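Local coordinates for uncharacterized protein (Parabacteroides merdae, PDB 4MXN), which is of unknown function but, as a putative glycoside hydrolase of family 28, probably acts on pectin-like polysaccharides, at residues 55-60 and 77-82. Sequence-based numbering, arbitrary orientation.
Sequences RLIFYV and RIEEGA
R77 N donates to L56 O at 2.8 Å and R77 O accepts from F58 N, so R77 faces the neighbouring strand with both of its backbone polar groups. E79 N continues the parallel pairing to F58 O at 2.9 Å, after which a type II turn from E79 to A82 bends the chain; glycine suits G81 (phi 93°), where a side chain would jam against the preceding carbonyl oxygen and V60 CG2. On the face carrying I57 and R77, the R77 guanidinium grips the carboxylate of E79 side-on: NE meets E79 OE2 at 3.1 Å, nearly in the guanidinium plane, and NH2 meets the syn lone pair of OE1. E79 folds back for this at chi2 (-62°). R55 runs alongside, its NH1 over one face of the R77 guanidinium, 4.0 Å from R77 NE; D21, salt-bridged to R55, and E79 probably offset the like charges. I57 CD1 packs on R77 CG at 3.6 Å, and I57 CG2 meets E79 OE2 and one face of the Y59 ring. An alanine in place of R77 would probably leave the E79 carboxylate without its mate and I57 CD1 without its covering methylenes. On the opposite face F58 CD1 lies a loose 4.5 Å from I78 CG1, while the A82 methyl points in at F58 O. Successive coils of a right-handed parallel beta-helix, the family 28 fold, are thus joined by backbone bonds, with charge pairing on the R77 face and an apolar F58 face within.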
loop_
_atom_site.group_PDB
_atom_site.type_symbol
_atom_site.label_atom_id
_atom_site.label_comp_id
_atom_site.label_asym_id
_atom_site.label_seq_id
_atom_site.Cartn_x
_atom_site.Cartn_y
_atom_site.Cartn_z
ATOM N N ARG A 55 9.961 12.537 -6.893
ATOM C CA ARG A 55 9.984 11.391 -5.996
ATOM C C ARG A 55 10.271 11.772 -4.550
ATOM O O ARG A 55 11.104 12.635 -4.283
ATOM C CB ARG A 55 11.011 10.349 -6.473
ATOM C CG ARG A 55 10.825 9.923 -7.951
ATOM C CD ARG A 55 11.652 8.708 -8.337
ATOM N NE ARG A 55 13.087 8.954 -8.186
ATOM C CZ ARG A 55 14.033 8.057 -8.433
ATOM N NH1 ARG A 55 13.711 6.836 -8.850
ATOM N NH2 ARG A 55 15.309 8.372 -8.265
ATOM N N LEU A 56 9.533 11.142 -3.612
ATOM C CA LEU A 56 9.756 11.306 -2.177
ATOM C C LEU A 56 10.564 10.102 -1.711
ATOM O O LEU A 56 10.085 8.975 -1.818
ATOM C CB LEU A 56 8.437 11.450 -1.395
ATOM C CG LEU A 56 8.557 11.817 0.088
ATOM C CD1 LEU A 56 9.355 13.126 0.309
ATOM C CD2 LEU A 56 7.188 11.929 0.718
ATOM N N ILE A 57 11.803 10.343 -1.230
ATOM C CA ILE A 57 12.735 9.270 -0.873
ATOM C C ILE A 57 12.860 9.049 0.626
ATOM O O ILE A 57 13.290 9.949 1.353
ATOM C CB ILE A 57 14.156 9.523 -1.479
ATOM C CG1 ILE A 57 14.148 10.022 -2.958
ATOM C CG2 ILE A 57 15.127 8.333 -1.238
ATOM C CD1 ILE A 57 13.614 9.108 -4.025
ATOM N N PHE A 58 12.574 7.814 1.053
ATOM C CA PHE A 58 12.744 7.331 2.435
ATOM C C PHE A 58 14.029 6.521 2.390
ATOM O O PHE A 58 14.021 5.433 1.811
ATOM C CB PHE A 58 11.521 6.486 2.885
ATOM C CG PHE A 58 10.224 7.239 3.058
ATOM C CD1 PHE A 58 9.451 7.586 1.959
ATOM C CD2 PHE A 58 9.756 7.568 4.326
ATOM C CE1 PHE A 58 8.254 8.289 2.122
ATOM C CE2 PHE A 58 8.552 8.264 4.486
ATOM C CZ PHE A 58 7.803 8.608 3.379
ATOM N N TYR A 59 15.161 7.059 2.885
ATOM C CA TYR A 59 16.428 6.362 2.644
ATOM C C TYR A 59 16.767 5.216 3.603
ATOM O O TYR A 59 17.226 4.181 3.109
ATOM C CB TYR A 59 17.631 7.322 2.537
ATOM C CG TYR A 59 18.368 7.186 1.217
ATOM C CD1 TYR A 59 18.698 5.931 0.703
ATOM C CD2 TYR A 59 18.726 8.308 0.474
ATOM C CE1 TYR A 59 19.349 5.798 -0.524
ATOM C CE2 TYR A 59 19.385 8.188 -0.753
ATOM C CZ TYR A 59 19.704 6.929 -1.241
ATOM O OH TYR A 59 20.361 6.798 -2.446
ATOM N N VAL A 60 16.609 5.389 4.934
ATOM C CA VAL A 60 16.951 4.351 5.917
ATOM C C VAL A 60 16.216 4.651 7.237
ATOM O O VAL A 60 15.854 5.806 7.483
ATOM C CB VAL A 60 18.503 4.220 6.099
ATOM C CG1 VAL A 60 19.080 5.308 7.010
ATOM C CG2 VAL A 60 18.900 2.821 6.577
ATOM N N ARG A 77 9.473 6.399 -2.783
ATOM C CA ARG A 77 10.511 5.379 -2.779
ATOM C C ARG A 77 10.857 5.013 -1.348
ATOM O O ARG A 77 11.258 5.880 -0.580
ATOM C CB ARG A 77 11.785 5.861 -3.518
ATOM C CG ARG A 77 11.582 6.283 -4.985
ATOM C CD ARG A 77 11.878 5.196 -5.975
ATOM N NE ARG A 77 13.142 4.502 -5.700
ATOM C CZ ARG A 77 13.479 3.353 -6.267
ATOM N NH1 ARG A 77 12.676 2.788 -7.163
ATOM N NH2 ARG A 77 14.625 2.761 -5.950
ATOM N N ILE A 78 10.723 3.734 -0.999
ATOM C CA ILE A 78 11.107 3.199 0.318
ATOM C C ILE A 78 12.361 2.396 0.034
ATOM O O ILE A 78 12.271 1.299 -0.500
ATOM C CB ILE A 78 9.962 2.390 0.995
ATOM C CG1 ILE A 78 8.676 3.267 1.073
ATOM C CG2 ILE A 78 10.390 1.946 2.418
ATOM C CD1 ILE A 78 7.444 2.539 0.854
ATOM N N GLU A 79 13.543 2.983 0.279
ATOM C CA GLU A 79 14.776 2.317 -0.124
ATOM C C GLU A 79 15.114 1.143 0.792
ATOM O O GLU A 79 14.531 1.020 1.869
ATOM C CB GLU A 79 15.949 3.303 -0.221
ATOM C CG GLU A 79 15.711 4.471 -1.177
ATOM C CD GLU A 79 15.479 4.211 -2.657
ATOM O OE1 GLU A 79 15.790 3.100 -3.149
ATOM O OE2 GLU A 79 15.006 5.149 -3.336
ATOM N N GLU A 80 16.043 0.259 0.334
ATOM C CA GLU A 80 16.476 -0.894 1.103
ATOM C C GLU A 80 16.960 -0.424 2.470
ATOM O O GLU A 80 17.694 0.553 2.556
ATOM C CB GLU A 80 17.570 -1.684 0.362
ATOM C CG GLU A 80 17.594 -3.135 0.810
ATOM C CD GLU A 80 18.485 -4.075 0.021
ATOM O OE1 GLU A 80 19.676 -3.739 -0.177
ATOM O OE2 GLU A 80 18.016 -5.180 -0.337
ATOM N N GLY A 81 16.494 -1.068 3.520
ATOM C CA GLY A 81 16.856 -0.658 4.875
ATOM C C GLY A 81 15.859 0.308 5.489
ATOM O O GLY A 81 15.948 0.600 6.686
ATOM N N ALA A 82 14.911 0.840 4.679
ATOM C CA ALA A 82 13.859 1.733 5.190
ATOM C C ALA A 82 12.577 0.946 5.383
ATOM O O ALA A 82 12.288 0.017 4.621
ATOM C CB ALA A 82 13.614 2.913 4.248
#